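Long-range contact in CRISPR-associated endonuclease Cas1 (Thermotoga maritima, PDB 4XTK), which probably acts as a metal-dependent double-stranded DNA endonuclease in CRISPR adaptive immunity, working as a homodimer that joins a Cas2 dimer: residues 189-200 and 243-251. Numbering follows the deposited sequence.
Sequences ANTLISFGNSLL and VDRLFLNLV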
ATOM      1  N   ALA E 189     -24.922 -21.948  16.754  1.00 45.73           N
ATOM      2  CA  ALA E 189     -23.543 -22.365  16.532  1.00 45.22           C
ATOM      3  C   ALA E 189     -22.917 -21.712  15.300  1.00 45.75           C
ATOM      4  O   ALA E 189     -21.780 -21.248  15.358  1.00 44.93           O
ATOM      5  CB  ALA E 189     -23.467 -23.879  16.420  1.00 43.88           C
ATOM      6  N   ASN E 190     -23.647 -21.667  14.191  1.00 41.37           N
ATOM      7  CA  ASN E 190     -23.102 -21.069  12.981  1.00 40.69           C
ATOM      8  C   ASN E 190     -22.972 -19.548  13.085  1.00 46.53           C
ATOM      9  O   ASN E 190     -22.124 -18.945  12.422  1.00 53.57           O
ATOM     10  CB  ASN E 190     -23.940 -21.448  11.760  1.00 45.77           C
ATOM     11  CG  ASN E 190     -23.710 -22.884  11.328  1.00 52.79           C
ATOM     12  OD1 ASN E 190     -22.624 -23.234  10.873  1.00 54.02           O
ATOM     13  ND2 ASN E 190     -24.736 -23.716  11.450  1.00 48.71           N
ATOM     14  N   THR E 191     -23.798 -18.928  13.917  1.00 44.24           N
ATOM     15  CA  THR E 191     -23.655 -17.502  14.188  1.00 45.03           C
ATOM     16  C   THR E 191     -22.332 -17.236  14.898  1.00 44.53           C
ATOM     17  O   THR E 191     -21.658 -16.239  14.632  1.00 51.33           O
ATOM     18  CB  THR E 191     -24.809 -16.969  15.048  1.00 49.09           C
ATOM     19  OG1 THR E 191     -26.041 -17.132  14.339  1.00 53.59           O
ATOM     20  CG2 THR E 191     -24.601 -15.494  15.370  1.00 46.60           C
ATOM     21  N   LEU E 192     -21.965 -18.142  15.799  1.00 44.86           N
ATOM     22  CA  LEU E 192     -20.714 -18.034  16.532  1.00 45.20           C
ATOM     23  C   LEU E 192     -19.504 -18.329  15.648  1.00 40.34           C
ATOM     24  O   LEU E 192     -18.552 -17.547  15.610  1.00 41.27           O
ATOM     25  CB  LEU E 192     -20.724 -18.972  17.739  1.00 47.70           C
ATOM     26  CG  LEU E 192     -21.638 -18.534  18.881  1.00 47.38           C
ATOM     27  CD1 LEU E 192     -21.744 -19.638  19.906  1.00 51.47           C
ATOM     28  CD2 LEU E 192     -21.127 -17.250  19.525  1.00 46.22           C
ATOM     29  N   ILE E 193     -19.551 -19.458  14.941  1.00 41.79           N
ATOM     30  CA  ILE E 193     -18.458 -19.850  14.059  1.00 44.39           C
ATOM     31  C   ILE E 193     -18.190 -18.758  13.020  1.00 37.16           C
ATOM     32  O   ILE E 193     -17.042 -18.382  12.790  1.00 36.27           O
ATOM     33  CB  ILE E 193     -18.751 -21.185  13.344  1.00 48.01           C
ATOM     34  CG1 ILE E 193     -19.005 -22.295  14.366  1.00 56.25           C
ATOM     35  CG2 ILE E 193     -17.601 -21.560  12.414  1.00 46.64           C
ATOM     36  CD1 ILE E 193     -17.836 -22.557  15.280  1.00 63.76           C
ATOM     37  N   SER E 194     -19.255 -18.239  12.414  1.00 36.97           N
ATOM     38  CA  SER E 194     -19.119 -17.158  11.444  1.00 35.97           C
ATOM     39  C   SER E 194     -18.472 -15.941  12.074  1.00 41.63           C
ATOM     40  O   SER E 194     -17.573 -15.333  11.487  1.00 40.64           O
ATOM     41  CB  SER E 194     -20.474 -16.774  10.857  1.00 36.27           C
ATOM     42  OG  SER E 194     -20.953 -17.797  10.002  1.00 45.67           O
ATOM     43  N   PHE E 195     -18.921 -15.595  13.277  1.00 44.17           N
ATOM     44  CA  PHE E 195     -18.382 -14.435  13.969  1.00 45.05           C
ATOM     45  C   PHE E 195     -16.906 -14.634  14.312  1.00 48.16           C
ATOM     46  O   PHE E 195     -16.082 -13.757  14.051  1.00 47.41           O
ATOM     47  CB  PHE E 195     -19.185 -14.139  15.232  1.00 43.44           C
ATOM     48  CG  PHE E 195     -18.734 -12.906  15.946  1.00 44.04           C
ATOM     49  CD1 PHE E 195     -19.020 -11.650  15.434  1.00 46.11           C
ATOM     50  CD2 PHE E 195     -18.004 -12.998  17.123  1.00 47.55           C
ATOM     51  CE1 PHE E 195     -18.593 -10.498  16.089  1.00 48.68           C
ATOM     52  CE2 PHE E 195     -17.577 -11.856  17.786  1.00 50.84           C
ATOM     53  CZ  PHE E 195     -17.871 -10.604  17.267  1.00 48.19           C
ATOM     54  N   GLY E 196     -16.581 -15.789  14.889  1.00 36.88           N
ATOM     55  CA  GLY E 196     -15.209 -16.126  15.226  1.00 32.99           C
ATOM     56  C   GLY E 196     -14.302 -16.122  14.006  1.00 41.56           C
ATOM     57  O   GLY E 196     -13.199 -15.565  14.041  1.00 42.76           O
ATOM     58  N   ASN E 197     -14.768 -16.738  12.922  1.00 33.70           N
ATOM     59  CA  ASN E 197     -14.005 -16.767  11.681  1.00 31.76           C
ATOM     60  C   ASN E 197     -13.687 -15.375  11.168  1.00 35.80           C
ATOM     61  O   ASN E 197     -12.554 -15.097  10.782  1.00 41.44           O
ATOM     62  CB  ASN E 197     -14.749 -17.552  10.606  1.00 27.98           C
ATOM     63  CG  ASN E 197     -14.574 -19.039  10.766  1.00 37.77           C
ATOM     64  OD1 ASN E 197     -13.856 -19.495  11.658  1.00 36.74           O
ATOM     65  ND2 ASN E 197     -15.233 -19.807   9.914  1.00 28.47           N
ATOM     66  N   SER E 198     -14.691 -14.502  11.176  1.00 39.15           N
ATOM     67  CA  SER E 198     -14.501 -13.128  10.736  1.00 39.39           C
ATOM     68  C   SER E 198     -13.406 -12.445  11.560  1.00 43.79           C
ATOM     69  O   SER E 198     -12.544 -11.763  11.002  1.00 51.13           O
ATOM     70  CB  SER E 198     -15.807 -12.342  10.825  1.00 40.09           C
ATOM     71  OG  SER E 198     -16.045 -11.896  12.148  1.00 62.08           O
ATOM     72  N   LEU E 199     -13.426 -12.651  12.876  1.00 42.05           N
ATOM     73  CA  LEU E 199     -12.397 -12.090  13.748  1.00 42.22           C
ATOM     74  C   LEU E 199     -11.017 -12.612  13.361  1.00 46.06           C
ATOM     75  O   LEU E 199     -10.053 -11.851  13.307  1.00 48.02           O
ATOM     76  CB  LEU E 199     -12.680 -12.415  15.218  1.00 39.24           C
ATOM     77  CG  LEU E 199     -13.889 -11.712  15.835  1.00 44.15           C
ATOM     78  CD1 LEU E 199     -14.025 -12.057  17.315  1.00 40.31           C
ATOM     79  CD2 LEU E 199     -13.791 -10.208  15.622  1.00 36.81           C
ATOM     80  N   LEU E 200     -10.933 -13.911  13.087  1.00 44.68           N
ATOM     81  CA  LEU E 200      -9.668 -14.540  12.717  1.00 41.00           C
ATOM     82  C   LEU E 200      -9.149 -13.958  11.399  1.00 35.74           C
ATOM     83  O   LEU E 200      -7.981 -13.580  11.302  1.00 42.71           O
ATOM     84  CB  LEU E 200      -9.829 -16.067  12.623  1.00 32.22           C
ATOM     85  CG  LEU E 200      -8.591 -16.903  12.287  1.00 27.49           C
ATOM     86  CD1 LEU E 200      -7.406 -16.488  13.139  1.00 36.87           C
ATOM     87  CD2 LEU E 200      -8.872 -18.375  12.509  1.00 33.41           C
ATOM     88  N   VAL E 243     -10.881 -20.358  16.840  1.00 54.59           N
ATOM     89  CA  VAL E 243     -12.337 -20.284  16.728  1.00 51.83           C
ATOM     90  C   VAL E 243     -13.081 -21.459  17.365  1.00 52.95           C
ATOM     91  O   VAL E 243     -14.004 -21.256  18.155  1.00 56.40           O
ATOM     92  CB  VAL E 243     -12.773 -20.197  15.258  1.00 45.47           C
ATOM     93  CG1 VAL E 243     -14.289 -20.148  15.159  1.00 45.39           C
ATOM     94  CG2 VAL E 243     -12.145 -18.982  14.590  1.00 35.60           C
ATOM     95  N   ASP E 244     -12.687 -22.681  17.019  1.00 47.94           N
ATOM     96  CA  ASP E 244     -13.430 -23.865  17.452  1.00 45.31           C
ATOM     97  C   ASP E 244     -13.267 -24.148  18.946  1.00 52.67           C
ATOM     98  O   ASP E 244     -14.235 -24.482  19.635  1.00 48.96           O
ATOM     99  CB  ASP E 244     -13.002 -25.089  16.640  1.00 39.89           C
ATOM    100  CG  ASP E 244     -13.247 -24.914  15.152  1.00 48.46           C
ATOM    101  OD1 ASP E 244     -14.056 -24.037  14.774  1.00 46.28           O
ATOM    102  OD2 ASP E 244     -12.633 -25.658  14.360  1.00 56.36           O
ATOM    103  N   ARG E 245     -12.042 -24.023  19.442  1.00 49.72           N
ATOM    104  CA  ARG E 245     -11.793 -24.153  20.869  1.00 51.66           C
ATOM    105  C   ARG E 245     -12.650 -23.159  21.645  1.00 47.21           C
ATOM    106  O   ARG E 245     -13.242 -23.495  22.672  1.00 49.82           O
ATOM    107  CB  ARG E 245     -10.311 -23.936  21.183  1.00 57.93           C
ATOM    108  CG  ARG E 245     -10.015 -23.737  22.665  1.00 70.79           C
ATOM    109  CD  ARG E 245      -8.549 -23.994  22.966  1.00 83.93           C
ATOM    110  NE  ARG E 245      -8.167 -25.369  22.647  1.00 90.86           N
ATOM    111  CZ  ARG E 245      -7.075 -25.706  21.967  1.00 90.36           C
ATOM    112  NH1 ARG E 245      -6.245 -24.764  21.529  1.00 83.36           N
ATOM    113  NH2 ARG E 245      -6.811 -26.986  21.725  1.00 92.19           N
ATOM    114  N   LEU E 246     -12.725 -21.939  21.129  1.00 46.47           N
ATOM    115  CA  LEU E 246     -13.503 -20.883  21.754  1.00 52.45           C
ATOM    116  C   LEU E 246     -14.995 -21.203  21.709  1.00 57.99           C
ATOM    117  O   LEU E 246     -15.718 -20.978  22.679  1.00 56.19           O
ATOM    118  CB  LEU E 246     -13.221 -19.554  21.062  1.00 48.92           C
ATOM    119  CG  LEU E 246     -13.572 -18.270  21.793  1.00 62.92           C
ATOM    120  CD1 LEU E 246     -12.857 -18.239  23.130  1.00 60.65           C
ATOM    121  CD2 LEU E 246     -13.169 -17.088  20.931  1.00 66.81           C
ATOM    122  N   PHE E 247     -15.447 -21.739  20.579  1.00 59.86           N
ATOM    123  CA  PHE E 247     -16.858 -22.074  20.391  1.00 50.84           C
ATOM    124  C   PHE E 247     -17.323 -23.136  21.379  1.00 53.54           C
ATOM    125  O   PHE E 247     -18.367 -22.986  22.016  1.00 46.02           O
ATOM    126  CB  PHE E 247     -17.114 -22.544  18.956  1.00 40.82           C
ATOM    127  CG  PHE E 247     -18.340 -23.389  18.810  1.00 45.97           C
ATOM    128  CD1 PHE E 247     -19.602 -22.829  18.923  1.00 47.59           C
ATOM    129  CD2 PHE E 247     -18.234 -24.750  18.568  1.00 48.60           C
ATOM    130  CE1 PHE E 247     -20.738 -23.613  18.801  1.00 53.03           C
ATOM    131  CE2 PHE E 247     -19.369 -25.540  18.441  1.00 52.28           C
ATOM    132  CZ  PHE E 247     -20.620 -24.969  18.557  1.00 52.64           C
ATOM    133  N   LEU E 248     -16.544 -24.207  21.495  1.00 57.18           N
ATOM    134  CA  LEU E 248     -16.842 -25.281  22.437  1.00 50.97           C
ATOM    135  C   LEU E 248     -16.830 -24.774  23.880  1.00 56.51           C
ATOM    136  O   LEU E 248     -17.784 -24.977  24.632  1.00 56.79           O
ATOM    137  CB  LEU E 248     -15.837 -26.427  22.282  1.00 46.26           C
ATOM    138  CG  LEU E 248     -15.958 -27.355  21.068  1.00 48.36           C
ATOM    139  CD1 LEU E 248     -14.844 -28.395  21.083  1.00 44.36           C
ATOM    140  CD2 LEU E 248     -17.320 -28.024  21.024  1.00 44.29           C
ATOM    141  N   ASN E 249     -15.743 -24.111  24.256  1.00 61.40           N
ATOM    142  CA  ASN E 249     -15.579 -23.636  25.622  1.00 66.14           C
ATOM    143  C   ASN E 249     -16.706 -22.709  26.054  1.00 65.92           C
ATOM    144  O   ASN E 249     -17.225 -22.831  27.160  1.00 67.52           O
ATOM    145  CB  ASN E 249     -14.233 -22.928  25.779  1.00 67.31           C
ATOM    146  CG  ASN E 249     -13.065 -23.892  25.762  1.00 72.13           C
ATOM    147  OD1 ASN E 249     -13.249 -25.103  25.623  1.00 75.80           O
ATOM    148  ND2 ASN E 249     -11.856 -23.360  25.891  1.00 76.33           N
ATOM    149  N   LEU E 250     -17.102 -21.800  25.172  1.00 60.43           N
ATOM    150  CA  LEU E 250     -18.108 -20.811  25.536  1.00 61.49           C
ATOM    151  C   LEU E 250     -19.530 -21.390  25.631  1.00 64.10           C
ATOM    152  O   LEU E 250     -20.281 -21.023  26.539  1.00 68.83           O
ATOM    153  CB  LEU E 250     -18.064 -19.644  24.546  1.00 59.52           C
ATOM    154  CG  LEU E 250     -16.828 -18.751  24.726  1.00 60.71           C
ATOM    155  CD1 LEU E 250     -16.796 -17.623  23.705  1.00 57.63           C
ATOM    156  CD2 LEU E 250     -16.753 -18.192  26.144  1.00 60.46           C
ATOM    157  N   VAL E 251     -19.905 -22.292  24.722  1.00 53.76           N
ATOM    158  CA  VAL E 251     -21.263 -22.842  24.751  1.00 57.41           C
ATOM    159  C   VAL E 251     -21.422 -23.929  25.802  1.00 56.55           C
ATOM    160  O   VAL E 251     -22.509 -24.107  26.345  1.00 59.55           O
ATOM    161  CB  VAL E 251     -21.712 -23.422  23.378  1.00 55.69           C
ATOM    162  CG1 VAL E 251     -21.639 -22.358  22.302  1.00 53.77           C
ATOM    163  CG2 VAL E 251     -20.908 -24.665  22.997  1.00 58.77           C
TER
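In the helical domain of Cas1, a single knob-into-hole contact joins two roughly antiparallel helices: the side chain of Val-243 sits among Ile-193, Gly-196, Asn-197 and Leu-200. The axes of the segments 189-200 and 243-251 approach to 9.6 Å at an angle of 142° between their N-to-C directions. At Gly-196 the backbones come closest, its CA lying 5.3 Å from that of Val-243, and the lack of a side chain leaves room for the valine. Both methyls of Val-243 pack against OD1 of Asn-197, CG2 the nearer at 3.4 Å; the Asn-197 and Val-243 side chains cross at about a right angle, in van der Waals contact. CG2 also meets the carbonyl oxygen of Gly-196 and CD2 of Leu-200, and CG1 that of Ile-193.

The helices diverge from here, and larger groups fill the gap. Phe-247 leaves its helix toward segment 189-200, and with CG anti to the backbone N (chi1 157°) its ring lies against Ala-189, Leu-192 and Ile-193. Over one face sits the methyl CD1 of Ile-193, 4.1 Å from the ring centroid and 29° off the normal, a CH-pi contact. At the edge, in the ring plane, Leu-192 CD1 lies 4.0 Å from Phe-247 CD1; the same leucine methyl reaches Val-251 CG1 at 3.6 Å. Ala-189 adds its CB 3.6 Å from CE1 of the Phe-247 ring.

Tyr-163 of helix 148-166 touches Ile-193 and Asp-244, while Tyr-162 OH hydrogen-bonds Asp-244 OD2, so a third helix adjoins this interface. Asn-197 lies about 7 Å, side chain to side chain, from Glu-236, a probable manganese ligand on helix 230-252. A valine knob set over a helix glycine, next to a phenylalanine in CH-pi contact with an isoleucine, thus joins helices 188-208 and 230-252 of the helical Cas1 domain near its probable manganese site.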